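Local coordinates for carbonic anhydrase (Porphyridium purpureum, PDB 1DDZ), which probably catalyses the reversible, zinc-dependent hydration of carbon dioxide to hydrogencarbonate and a proton, as a beta-class carbonic anhydrase, at residues A[109-114]-A[191-197]; A[147-151]-A[361-365]; A[163-167]-A[178-182]; A[229-234]-A[265-270]. All blocks are in the same frame, centred on the assembly; numbering follows the deposited sequence.

Contact 1 of 4, residues A[109-114]-A[191-197]; sequences FLSVLQ and VCATSIV
Gln114 and Ile196 bring their CA atoms to 6.1 Å where helix 107-119 passes the break between helices 172-193 and 195-202, while at Leu110 and Thr194 the CA atoms stand 8.0 Å apart. Ile196 is the residue most covered by the contact. With its CG1 anti to the carbonyl carbon (chi1 -60°), it sends CD1 against helix 107-119, 3.4 Å from Leu110 O, where this methyl also rests on Gln114 CB and Leu113 CD1; a slim aliphatic end suits a spot bounded by a backbone carbonyl and aliphatic groups. Leu113 and Thr194 meet tip to tip, Leu113 CD1 lying 3.3 Å from Thr194 OG1 and 3.6 Å from Thr194 CG2. Threonine suits the break because its two branches divide the work. OG1, at the N-cap of helix 195-202, accepts from Val197 N at 3.0 Å in a nearly straight bond (171°). The same OG1 donates to Val191 O, 2.8 Å away and in the carbonyl plane. CG2 turns to the apolar side and touches Phe109 CZ at 3.9 Å, with Leu110 CD2 close by. A valine in place of Thr194 would remove the hydroxyl, probably leaving Val197 N without its cap and the turn between the helices less firmly fixed. Leu110 and Thr194 also pack on Asn150 of the second subunit, and Gln114 OE1 accepts from the backbone of Leu401 and Ile402. Beneath the helices lies the sheet: Phe109 rests on Ile72 and His95, Leu113 on Leu70 and Ile125, and Val191 on Ile125 and Val127.

Contact 2 of 4, residues A[147-151]-A[361-365]; sequences LIDNW and MSFLS
Leu147 and Met361 reach toward each other tip to tip in the apolar part of this contact, Leu147 CD2 lying 3.8 Å from Met361 SD. The bends at chi2 and chi3 of the flexible methionine bring its CE back toward Leu147 CD1 and Asn150 CB. Leu147 CD1 also touches Leu364 CB, and Ile148 CD1 approaches Ser365 O at 3.5 Å. The helical segments cross at -126° with their axes 9.4 Å apart; small Ser365 lets the backbones come close, its CA lying 4.9 Å from that of Ile148.

Aromatic packing is the second kind. Trp151, with CG anti to its backbone nitrogen (chi1 -177°), lays its ring across the other helix. Ser365 CB sits over one ring face, toward the rim, and Trp151 CH2 is 3.8 Å from Ser362 CB.

Within the segments, the side-chain polar bonds are local. Ser365 OG donates to Met361 O at 2.8 Å, meeting it from the face opposite Ser365 N. Asn150 ND2 donates to Leu147 O (3.0 Å), but its stronger partner is Ser195 OG of the second subunit, while Trp151 NE1 is held by Ile98 O.

The segments belong to the two homologous carbonic anhydrase parts of one chain, and their surfaces meet mainly through hydrocarbon, sulfur and ring contacts; Ile148 N, bonded to Gln368 OE1 farther along helix 361-373, adds a polar tie.

Contact 3 of 4, residues A[163-167]-A[178-182]; sequences AKYLD and RLIEL
Leu166 and Arg178 open the contact, crossing with Leu166 CD1 only 3.5 Å from Arg178 CG. Arginine is apt here because its methylenes supply apolar surface while its head group serves polar partners. With CG anti to the backbone nitrogen (chi1 176°) and the chain bent at chi2 and chi3, the guanidinium comes round beside Glu181. There it forms a salt bridge, gripping a single carboxylate oxygen side-on, NE at 3.1 Å and NH2 at 2.9 Å from Glu181 OE1, both bonds lying in the guanidinium plane. NH1 reaches back toward helix 163-166 through water 1, which donates to Tyr165 O at 2.9 Å and accepts only weakly from Arg178 NH1. Further bonds to Gln281 O and, weakly, to Val279 O tie the same head group to the end of helix 266-279 and the loop beyond.

Leu166 CD1 also rests against the backbone at Leu179 N (3.8 Å), and the Leu179 side chain packs on Ile155 and Val158 of helix 147-161. Both segments lie inside the long beta-alpha-beta crossover between the adjacent parallel strands 124-130 and 208-214, and the short helix 163-166 is folded back on helix 172-193, which is followed by helix 195-202 before strand 208-214.

Glu181 does not touch 163-167 itself but positions Arg178; its OE2 accepts from Tyr131 OH and Gly284 N. Leu182, one helical turn after Arg178, meets Leu166 tip to tip, its CD1 3.7 Å from Leu166 CD2. The same methyl lies 4.0 Å from Tyr165 CB, and Leu278 of helix 266-279 packs against Leu182 as well.

Contact 4 of 4, residues A[229-234]-A[265-270]; sequences NSSDDI and SELDST
Glu266 reaches along Ser231 with its chain extended beyond CG. Its CB lies 3.2 Å from Ser231 O, CG follows along the same residue, and CD comes 3.9 Å from Ser231 CB. At the tip OE1 accepts from Ser231 N at 3.1 Å (160°), the donor standing well above the carboxylate plane, and water 2 gives OE1 a further bond; OE2 ends near Ser231 CB. Glutamate suits this exposed edge, where a long acceptor can take a loop N-H. In return Leu267 N donates to Ser231 O at 2.9 Å, so Ser231 is held at both its backbone N and O.

Leu267 gives the apolar side, crossing Asp232 so that Leu267 CD1 lies against Asp232 CG, and packing on His189 and Ala193. Farther along, Ser230 OG donates to Thr270 OG1 at 2.9 Å. A valine in place of Thr270 would lack that oxygen, and Ser230 OG is likely to be left without its acceptor and able to turn. Asp232 O is also bound by Arg156 NH2 of the second subunit.

The loop is shaped by an ST turn, Ser231 OG accepting from Asp233 N at 3.0 Å. Facing it is the capping box that starts helix 266-279: Ser265 N donates to Asp268 OD2 at 3.1 Å, and Asp268 N donates weakly to the N-cap oxygen, Ser265 OG.

From the N terminus, contact 1 opens on helix 107-119 and contact 2 on helix 147-161. Contact 3 then opens and closes a short loop nested inside both. It ends on helix 172-193, whose last turn, with the start of helix 195-202, closes contact 1; since contact 2 is still open, those two cross. Contact 4 follows in series, closing the helix-free and strand-free excursion from 229-234 to 265-270, and is itself nested within contact 2, which closes last at 361-365 and joins the two homologous carbonic anhydrase parts of the chain. Contacts 1 and 4 touch directly, Ala193 against Asp232 and Cys192 against Leu267, linking the sheet-covering helices to the start of helix 266-279.

Contact 1 of 4, residues A[109-114]-A[191-197]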
loop_
_atom_site.group_PDB
_atom_site.type_symbol
_atom_site.label_atom_id
_atom_site.label_comp_id
_atom_site.label_asym_id
_atom_site.label_seq_id
_atom_site.Cartn_x
_atom_site.Cartn_y
_atom_site.Cartn_z
ATOM N N PHE A 109 -4.642 -2.372 -6.458
ATOM C CA PHE A 109 -6.055 -2.465 -6.790
ATOM C C PHE A 109 -6.503 -1.170 -7.481
ATOM O O PHE A 109 -7.105 -1.214 -8.557
ATOM C CB PHE A 109 -6.865 -2.777 -5.504
ATOM C CG PHE A 109 -8.272 -2.254 -5.515
ATOM C CD1 PHE A 109 -9.192 -2.686 -6.476
ATOM C CD2 PHE A 109 -8.657 -1.278 -4.607
ATOM C CE1 PHE A 109 -10.473 -2.138 -6.534
ATOM C CE2 PHE A 109 -9.933 -0.726 -4.655
ATOM C CZ PHE A 109 -10.839 -1.150 -5.620
ATOM N N LEU A 110 -6.185 -0.026 -6.881
ATOM C CA LEU A 110 -6.550 1.270 -7.413
ATOM C C LEU A 110 -6.005 1.554 -8.839
ATOM O O LEU A 110 -6.709 2.139 -9.671
ATOM C CB LEU A 110 -6.098 2.360 -6.447
ATOM C CG LEU A 110 -6.736 2.415 -5.058
ATOM C CD1 LEU A 110 -6.050 3.462 -4.193
ATOM C CD2 LEU A 110 -8.192 2.729 -5.216
ATOM N N SER A 111 -4.761 1.170 -9.121
ATOM C CA SER A 111 -4.180 1.380 -10.453
ATOM C C SER A 111 -4.837 0.479 -11.536
ATOM O O SER A 111 -5.053 0.939 -12.662
ATOM C CB SER A 111 -2.642 1.283 -10.416
ATOM O OG SER A 111 -2.180 -0.005 -10.034
ATOM N N VAL A 112 -5.220 -0.755 -11.196
ATOM C CA VAL A 112 -5.918 -1.618 -12.153
ATOM C C VAL A 112 -7.328 -1.037 -12.428
ATOM O O VAL A 112 -7.800 -0.979 -13.575
ATOM C CB VAL A 112 -6.043 -3.069 -11.647
ATOM C CG1 VAL A 112 -7.074 -3.832 -12.481
ATOM C CG2 VAL A 112 -4.730 -3.775 -11.788
ATOM N N LEU A 113 -7.994 -0.589 -11.365
ATOM C CA LEU A 113 -9.319 0.041 -11.454
ATOM C C LEU A 113 -9.290 1.295 -12.364
ATOM O O LEU A 113 -10.102 1.427 -13.270
ATOM C CB LEU A 113 -9.777 0.488 -10.054
ATOM C CG LEU A 113 -11.241 0.377 -9.596
ATOM C CD1 LEU A 113 -11.542 1.482 -8.545
ATOM C CD2 LEU A 113 -12.211 0.425 -10.738
ATOM N N GLN A 114 -8.384 2.227 -12.069
ATOM C CA GLN A 114 -8.276 3.439 -12.834
ATOM C C GLN A 114 -7.924 3.159 -14.295
ATOM O O GLN A 114 -8.473 3.790 -15.194
ATOM C CB GLN A 114 -7.283 4.401 -12.202
ATOM C CG GLN A 114 -7.352 5.776 -12.871
ATOM C CD GLN A 114 -6.626 6.846 -12.103
ATOM O OE1 GLN A 114 -5.455 6.704 -11.780
ATOM N NE2 GLN A 114 -7.319 7.936 -11.813
ATOM N N VAL A 191 -15.255 -0.727 -3.978
ATOM C CA VAL A 191 -15.070 -0.331 -5.371
ATOM C C VAL A 191 -15.895 0.925 -5.677
ATOM O O VAL A 191 -15.376 1.887 -6.232
ATOM C CB VAL A 191 -15.460 -1.461 -6.319
ATOM C CG1 VAL A 191 -15.459 -0.956 -7.742
ATOM C CG2 VAL A 191 -14.498 -2.627 -6.164
ATOM N N CYS A 192 -17.165 0.935 -5.255
ATOM C CA CYS A 192 -18.066 2.078 -5.493
ATOM C C CYS A 192 -17.620 3.335 -4.804
ATOM O O CYS A 192 -17.904 4.434 -5.284
ATOM C CB CYS A 192 -19.496 1.788 -5.028
ATOM S SG CYS A 192 -20.226 0.335 -5.742
ATOM N N ALA A 193 -16.971 3.161 -3.655
ATOM C CA ALA A 193 -16.488 4.261 -2.842
ATOM C C ALA A 193 -15.165 4.882 -3.302
ATOM O O ALA A 193 -14.823 5.966 -2.829
ATOM C CB ALA A 193 -16.392 3.822 -1.367
ATOM N N THR A 194 -14.439 4.230 -4.218
ATOM C CA THR A 194 -13.167 4.780 -4.707
ATOM C C THR A 194 -13.390 6.119 -5.388
ATOM O O THR A 194 -14.468 6.364 -5.959
ATOM C CB THR A 194 -12.484 3.875 -5.762
ATOM O OG1 THR A 194 -13.340 3.753 -6.901
ATOM C CG2 THR A 194 -12.149 2.491 -5.182
ATOM N N SER A 195 -12.359 6.960 -5.392
ATOM C CA SER A 195 -12.444 8.264 -6.053
ATOM C C SER A 195 -12.727 8.034 -7.553
ATOM O O SER A 195 -13.501 8.733 -8.183
ATOM C CB SER A 195 -11.127 9.028 -5.864
ATOM O OG SER A 195 -10.007 8.222 -6.208
ATOM N N ILE A 196 -12.165 6.953 -8.080
ATOM C CA ILE A 196 -12.300 6.567 -9.482
ATOM C C ILE A 196 -13.766 6.334 -9.884
ATOM O O ILE A 196 -14.262 6.954 -10.821
ATOM C CB ILE A 196 -11.448 5.302 -9.761
ATOM C CG1 ILE A 196 -9.977 5.597 -9.450
ATOM C CG2 ILE A 196 -11.665 4.819 -11.175
ATOM C CD1 ILE A 196 -9.193 4.401 -9.024
ATOM N N VAL A 197 -14.466 5.460 -9.159
ATOM C CA VAL A 197 -15.862 5.195 -9.467
ATOM C C VAL A 197 -16.766 6.385 -9.080
ATOM O O VAL A 197 -17.754 6.661 -9.775
ATOM C CB VAL A 197 -16.331 3.896 -8.838
ATOM C CG1 VAL A 197 -17.798 3.660 -9.135
ATOM C CG2 VAL A 197 -15.508 2.743 -9.365
#

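Contact 2 of 4, residues A[147-151]-A[361-365]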
loop_
_atom_site.group_PDB
_atom_site.type_symbol
_atom_site.label_atom_id
_atom_site.label_comp_id
_atom_site.label_asym_id
_atom_site.label_seq_id
_atom_site.Cartn_x
_atom_site.Cartn_y
_atom_site.Cartn_z
ATOM N N LEU A 147 3.673 -11.663 7.586
ATOM C CA LEU A 147 3.336 -10.641 6.582
ATOM C C LEU A 147 1.872 -10.681 6.127
ATOM O O LEU A 147 1.158 -9.682 6.215
ATOM C CB LEU A 147 4.245 -10.806 5.357
ATOM C CG LEU A 147 4.272 -9.966 4.050
ATOM C CD1 LEU A 147 2.950 -9.900 3.312
ATOM C CD2 LEU A 147 4.767 -8.595 4.325
ATOM N N ILE A 148 1.452 -11.820 5.593
ATOM C CA ILE A 148 0.101 -11.964 5.089
ATOM C C ILE A 148 -1.035 -11.747 6.101
ATOM O O ILE A 148 -2.159 -11.428 5.697
ATOM C CB ILE A 148 -0.081 -13.306 4.379
ATOM C CG1 ILE A 148 -1.383 -13.284 3.576
ATOM C CG2 ILE A 148 -0.048 -14.446 5.390
ATOM C CD1 ILE A 148 -1.527 -14.436 2.668
ATOM N N ASP A 149 -0.764 -11.891 7.398
ATOM C CA ASP A 149 -1.824 -11.687 8.385
ATOM C C ASP A 149 -2.288 -10.232 8.389
ATOM O O ASP A 149 -3.444 -9.937 8.705
ATOM C CB ASP A 149 -1.348 -12.094 9.777
ATOM C CG ASP A 149 -1.946 -13.390 10.230
ATOM O OD1 ASP A 149 -2.896 -13.881 9.581
ATOM O OD2 ASP A 149 -1.476 -13.927 11.248
ATOM N N ASN A 150 -1.398 -9.323 7.975
ATOM C CA ASN A 150 -1.722 -7.893 7.911
ATOM C C ASN A 150 -2.695 -7.643 6.753
ATOM O O ASN A 150 -3.571 -6.788 6.819
ATOM C CB ASN A 150 -0.446 -7.076 7.756
ATOM C CG ASN A 150 0.523 -7.279 8.916
ATOM O OD1 ASN A 150 0.262 -6.872 10.046
ATOM N ND2 ASN A 150 1.651 -7.913 8.637
ATOM N N TRP A 151 -2.573 -8.441 5.699
ATOM C CA TRP A 151 -3.472 -8.343 4.558
ATOM C C TRP A 151 -4.820 -8.889 5.049
ATOM O O TRP A 151 -5.863 -8.264 4.878
ATOM C CB TRP A 151 -2.948 -9.217 3.404
ATOM C CG TRP A 151 -3.774 -9.140 2.148
ATOM C CD1 TRP A 151 -4.711 -10.037 1.725
ATOM C CD2 TRP A 151 -3.721 -8.109 1.148
ATOM N NE1 TRP A 151 -5.247 -9.628 0.525
ATOM C CE2 TRP A 151 -4.656 -8.451 0.148
ATOM C CE3 TRP A 151 -2.969 -6.932 1.003
ATOM C CZ2 TRP A 151 -4.859 -7.660 -0.989
ATOM C CZ3 TRP A 151 -3.173 -6.146 -0.126
ATOM C CH2 TRP A 151 -4.112 -6.516 -1.106
ATOM N N MET A 361 2.352 -4.771 -0.968
ATOM C CA MET A 361 1.678 -5.759 -0.120
ATOM C C MET A 361 0.798 -6.734 -0.876
ATOM O O MET A 361 0.744 -7.915 -0.510
ATOM C CB MET A 361 0.878 -5.091 1.007
ATOM C CG MET A 361 1.740 -4.498 2.111
ATOM S SD MET A 361 2.612 -5.766 3.064
ATOM C CE MET A 361 1.223 -6.492 3.992
ATOM N N SER A 362 0.109 -6.281 -1.914
ATOM C CA SER A 362 -0.713 -7.212 -2.694
ATOM C C SER A 362 0.186 -8.305 -3.293
ATOM O O SER A 362 -0.144 -9.486 -3.272
ATOM C CB SER A 362 -1.483 -6.481 -3.801
ATOM O OG SER A 362 -2.207 -7.412 -4.589
ATOM N N PHE A 363 1.319 -7.896 -3.857
ATOM C CA PHE A 363 2.302 -8.818 -4.431
ATOM C C PHE A 363 2.945 -9.695 -3.331
ATOM O O PHE A 363 2.967 -10.933 -3.438
ATOM C CB PHE A 363 3.360 -7.999 -5.236
ATOM C CG PHE A 363 4.712 -8.655 -5.354
ATOM C CD1 PHE A 363 5.836 -8.024 -4.832
ATOM C CD2 PHE A 363 4.863 -9.889 -5.969
ATOM C CE1 PHE A 363 7.101 -8.612 -4.914
ATOM C CE2 PHE A 363 6.125 -10.494 -6.055
ATOM C CZ PHE A 363 7.245 -9.846 -5.524
ATOM N N LEU A 364 3.442 -9.066 -2.263
ATOM C CA LEU A 364 4.082 -9.801 -1.165
ATOM C C LEU A 364 3.192 -10.839 -0.482
ATOM O O LEU A 364 3.643 -11.947 -0.162
ATOM C CB LEU A 364 4.634 -8.822 -0.143
ATOM C CG LEU A 364 5.745 -7.916 -0.652
ATOM C CD1 LEU A 364 6.055 -6.826 0.362
ATOM C CD2 LEU A 364 6.980 -8.759 -0.963
ATOM N N SER A 365 1.917 -10.506 -0.299
ATOM C CA SER A 365 0.962 -11.417 0.336
ATOM C C SER A 365 0.730 -12.661 -0.506
ATOM O O SER A 365 0.693 -13.769 0.025
ATOM C CB SER A 365 -0.351 -10.683 0.646
ATOM O OG SER A 365 -0.111 -9.614 1.571
#

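Contact 3 of 4, residues A[163-167]-A[178-182]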
loop_
_atom_site.group_PDB
_atom_site.type_symbol
_atom_site.label_atom_id
_atom_site.label_comp_id
_atom_site.label_asym_id
_atom_site.label_seq_id
_atom_site.Cartn_x
_atom_site.Cartn_y
_atom_site.Cartn_z
ATOM N N ALA A 163 -20.721 -9.326 12.651
ATOM C CA ALA A 163 -20.842 -10.320 13.699
ATOM C C ALA A 163 -22.282 -10.852 13.813
ATOM O O ALA A 163 -22.500 -12.067 13.898
ATOM C CB ALA A 163 -20.389 -9.717 15.023
ATOM N N LYS A 164 -23.256 -9.947 13.751
ATOM C CA LYS A 164 -24.682 -10.297 13.838
ATOM C C LYS A 164 -25.129 -11.349 12.833
ATOM O O LYS A 164 -25.922 -12.243 13.153
ATOM C CB LYS A 164 -25.531 -9.039 13.700
ATOM C CG LYS A 164 -25.113 -8.168 12.540
ATOM C CD LYS A 164 -25.551 -6.739 12.734
ATOM C CE LYS A 164 -25.167 -5.895 11.553
ATOM N NZ LYS A 164 -25.777 -4.546 11.621
ATOM N N TYR A 165 -24.598 -11.268 11.624
ATOM C CA TYR A 165 -24.940 -12.235 10.597
ATOM C C TYR A 165 -24.156 -13.513 10.784
ATOM O O TYR A 165 -24.676 -14.595 10.595
ATOM C CB TYR A 165 -24.626 -11.642 9.243
ATOM C CG TYR A 165 -25.311 -10.323 9.066
ATOM C CD1 TYR A 165 -24.612 -9.206 8.618
ATOM C CD2 TYR A 165 -26.670 -10.195 9.343
ATOM C CE1 TYR A 165 -25.256 -7.980 8.445
ATOM C CE2 TYR A 165 -27.316 -9.002 9.175
ATOM C CZ TYR A 165 -26.612 -7.891 8.723
ATOM O OH TYR A 165 -27.296 -6.716 8.544
ATOM N N LEU A 166 -22.915 -13.384 11.231
ATOM C CA LEU A 166 -22.058 -14.546 11.394
ATOM C C LEU A 166 -22.358 -15.460 12.589
ATOM O O LEU A 166 -22.405 -16.684 12.440
ATOM C CB LEU A 166 -20.581 -14.133 11.340
ATOM C CG LEU A 166 -19.840 -13.906 10.003
ATOM C CD1 LEU A 166 -20.506 -14.677 8.889
ATOM C CD2 LEU A 166 -19.732 -12.448 9.633
ATOM N N ASP A 167 -22.614 -14.867 13.750
ATOM C CA ASP A 167 -22.948 -15.634 14.960
ATOM C C ASP A 167 -24.258 -16.418 14.760
ATOM O O ASP A 167 -24.535 -17.394 15.448
ATOM C CB ASP A 167 -23.104 -14.695 16.152
ATOM C CG ASP A 167 -21.966 -13.691 16.275
ATOM O OD1 ASP A 167 -20.910 -13.853 15.614
ATOM O OD2 ASP A 167 -22.132 -12.720 17.046
ATOM N N ARG A 178 -20.939 -17.648 4.540
ATOM C CA ARG A 178 -21.459 -16.314 4.774
ATOM C C ARG A 178 -20.365 -15.220 4.840
ATOM O O ARG A 178 -20.590 -14.113 4.356
ATOM C CB ARG A 178 -22.358 -16.287 6.016
ATOM C CG ARG A 178 -22.859 -14.899 6.366
ATOM C CD ARG A 178 -24.287 -14.631 5.966
ATOM N NE ARG A 178 -24.684 -15.099 4.638
ATOM C CZ ARG A 178 -25.955 -15.322 4.307
ATOM N NH1 ARG A 178 -26.909 -15.106 5.202
ATOM N NH2 ARG A 178 -26.271 -15.836 3.127
ATOM N N LEU A 179 -19.200 -15.512 5.432
ATOM C CA LEU A 179 -18.090 -14.529 5.491
ATOM C C LEU A 179 -17.642 -14.208 4.037
ATOM O O LEU A 179 -17.422 -13.064 3.692
ATOM C CB LEU A 179 -16.864 -15.117 6.213
ATOM C CG LEU A 179 -15.895 -14.311 7.083
ATOM C CD1 LEU A 179 -14.525 -14.876 6.951
ATOM C CD2 LEU A 179 -15.883 -12.840 6.797
ATOM N N ILE A 180 -17.505 -15.244 3.214
ATOM C CA ILE A 180 -17.090 -15.099 1.833
ATOM C C ILE A 180 -18.074 -14.215 1.086
ATOM O O ILE A 180 -17.674 -13.273 0.414
ATOM C CB ILE A 180 -16.892 -16.477 1.187
ATOM C CG1 ILE A 180 -15.621 -17.099 1.772
ATOM C CG2 ILE A 180 -16.807 -16.367 -0.366
ATOM C CD1 ILE A 180 -15.426 -18.574 1.448
ATOM N N GLU A 181 -19.365 -14.432 1.301
ATOM C CA GLU A 181 -20.400 -13.615 0.655
ATOM C C GLU A 181 -20.377 -12.169 1.157
ATOM O O GLU A 181 -20.518 -11.216 0.391
ATOM C CB GLU A 181 -21.776 -14.234 0.895
ATOM C CG GLU A 181 -21.909 -15.605 0.283
ATOM C CD GLU A 181 -23.054 -16.419 0.863
ATOM O OE1 GLU A 181 -23.626 -16.013 1.892
ATOM O OE2 GLU A 181 -23.366 -17.492 0.309
ATOM N N LEU A 182 -20.208 -12.000 2.457
ATOM C CA LEU A 182 -20.148 -10.671 3.039
ATOM C C LEU A 182 -18.844 -9.989 2.587
ATOM O O LEU A 182 -18.810 -8.765 2.394
ATOM C CB LEU A 182 -20.216 -10.763 4.573
ATOM C CG LEU A 182 -21.617 -11.079 5.116
ATOM C CD1 LEU A 182 -21.566 -11.438 6.610
ATOM C CD2 LEU A 182 -22.539 -9.883 4.871
HETATM O O HOH W 1 -26.468 -14.182 8.343
#

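Contact 4 of 4, residues A[229-234]-A[265-270]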
loop_
_atom_site.group_PDB
_atom_site.type_symbol
_atom_site.label_atom_id
_atom_site.label_comp_id
_atom_site.label_asym_id
_atom_site.label_seq_id
_atom_site.Cartn_x
_atom_site.Cartn_y
_atom_site.Cartn_z
ATOM N N ASN A 229 -25.216 3.528 -9.818
ATOM C CA ASN A 229 -24.688 4.854 -9.586
ATOM C C ASN A 229 -25.199 5.332 -8.222
ATOM O O ASN A 229 -26.378 5.570 -8.076
ATOM C CB ASN A 229 -25.150 5.807 -10.705
ATOM C CG ASN A 229 -24.548 7.198 -10.576
ATOM O OD1 ASN A 229 -24.426 7.734 -9.472
ATOM N ND2 ASN A 229 -24.152 7.784 -11.696
ATOM N N SER A 230 -24.331 5.406 -7.217
ATOM C CA SER A 230 -24.733 5.878 -5.894
ATOM C C SER A 230 -23.647 6.765 -5.340
ATOM O O SER A 230 -22.543 6.279 -5.107
ATOM C CB SER A 230 -24.919 4.721 -4.899
ATOM O OG SER A 230 -25.884 3.780 -5.326
ATOM N N SER A 231 -23.958 8.042 -5.112
ATOM C CA SER A 231 -22.990 8.972 -4.545
ATOM C C SER A 231 -22.657 8.521 -3.144
ATOM O O SER A 231 -23.527 8.059 -2.390
ATOM C CB SER A 231 -23.537 10.397 -4.469
ATOM O OG SER A 231 -22.693 11.211 -3.660
ATOM N N ASP A 232 -21.386 8.628 -2.798
ATOM C CA ASP A 232 -20.932 8.242 -1.485
ATOM C C ASP A 232 -20.670 9.513 -0.696
ATOM O O ASP A 232 -20.166 9.460 0.404
ATOM C CB ASP A 232 -19.675 7.380 -1.573
ATOM C CG ASP A 232 -19.334 6.730 -0.257
ATOM O OD1 ASP A 232 -20.269 6.452 0.491
ATOM O OD2 ASP A 232 -18.147 6.501 0.042
ATOM N N ASP A 233 -21.161 10.633 -1.206
ATOM C CA ASP A 233 -20.981 11.923 -0.564
ATOM C C ASP A 233 -21.713 12.143 0.761
ATOM O O ASP A 233 -22.891 11.814 0.895
ATOM C CB ASP A 233 -21.421 13.019 -1.516
ATOM C CG ASP A 233 -21.221 14.392 -0.931
ATOM O OD1 ASP A 233 -20.052 14.767 -0.755
ATOM O OD2 ASP A 233 -22.213 15.081 -0.609
ATOM N N ILE A 234 -21.011 12.705 1.742
ATOM C CA ILE A 234 -21.619 13.035 3.023
ATOM C C ILE A 234 -21.275 14.464 3.394
ATOM O O ILE A 234 -21.698 14.933 4.437
ATOM C CB ILE A 234 -21.179 12.122 4.197
ATOM C CG1 ILE A 234 -19.675 12.226 4.421
ATOM C CG2 ILE A 234 -21.658 10.699 3.994
ATOM C CD1 ILE A 234 -19.219 11.644 5.750
ATOM N N SER A 265 -24.838 8.382 3.139
ATOM C CA SER A 265 -24.841 8.712 1.725
ATOM C C SER A 265 -25.742 7.769 0.938
ATOM O O SER A 265 -26.214 6.765 1.482
ATOM C CB SER A 265 -23.413 8.602 1.222
ATOM O OG SER A 265 -22.934 7.299 1.499
ATOM N N GLU A 266 -25.889 8.026 -0.359
ATOM C CA GLU A 266 -26.693 7.155 -1.206
ATOM C C GLU A 266 -26.065 5.781 -1.211
ATOM O O GLU A 266 -26.765 4.785 -1.235
ATOM C CB GLU A 266 -26.724 7.639 -2.663
ATOM C CG GLU A 266 -27.395 8.979 -2.937
ATOM C CD GLU A 266 -27.278 9.420 -4.422
ATOM O OE1 GLU A 266 -26.979 8.576 -5.304
ATOM O OE2 GLU A 266 -27.479 10.630 -4.707
ATOM N N LEU A 267 -24.735 5.718 -1.201
ATOM C CA LEU A 267 -24.054 4.429 -1.248
ATOM C C LEU A 267 -24.346 3.618 -0.011
ATOM O O LEU A 267 -24.561 2.408 -0.084
ATOM C CB LEU A 267 -22.542 4.615 -1.377
ATOM C CG LEU A 267 -21.717 3.685 -2.283
ATOM C CD1 LEU A 267 -20.304 3.538 -1.708
ATOM C CD2 LEU A 267 -22.355 2.320 -2.457
ATOM N N ASP A 268 -24.312 4.273 1.139
ATOM C CA ASP A 268 -24.595 3.596 2.407
ATOM C C ASP A 268 -25.961 2.899 2.340
ATOM O O ASP A 268 -26.087 1.718 2.642
ATOM C CB ASP A 268 -24.575 4.606 3.575
ATOM C CG ASP A 268 -23.161 5.073 3.948
ATOM O OD1 ASP A 268 -22.202 4.277 3.891
ATOM O OD2 ASP A 268 -23.003 6.249 4.331
ATOM N N SER A 269 -26.974 3.632 1.905
ATOM C CA SER A 269 -28.306 3.074 1.784
ATOM C C SER A 269 -28.355 1.915 0.803
ATOM O O SER A 269 -28.925 0.859 1.107
ATOM C CB SER A 269 -29.263 4.174 1.380
ATOM O OG SER A 269 -29.255 5.126 2.414
ATOM N N THR A 270 -27.725 2.093 -0.355
ATOM C CA THR A 270 -27.666 1.056 -1.381
ATOM C C THR A 270 -27.082 -0.244 -0.828
ATOM O O THR A 270 -27.634 -1.343 -1.044
ATOM C CB THR A 270 -26.800 1.528 -2.567
ATOM O OG1 THR A 270 -27.436 2.633 -3.211
ATOM C CG2 THR A 270 -26.640 0.418 -3.577
HETATM O O HOH W 2 -28.783 6.403 -5.915
HETATM O O HOH W 3 -20.454 4.295 1.751
HETATM O O HOH W 4 -24.681 10.549 -0.729
#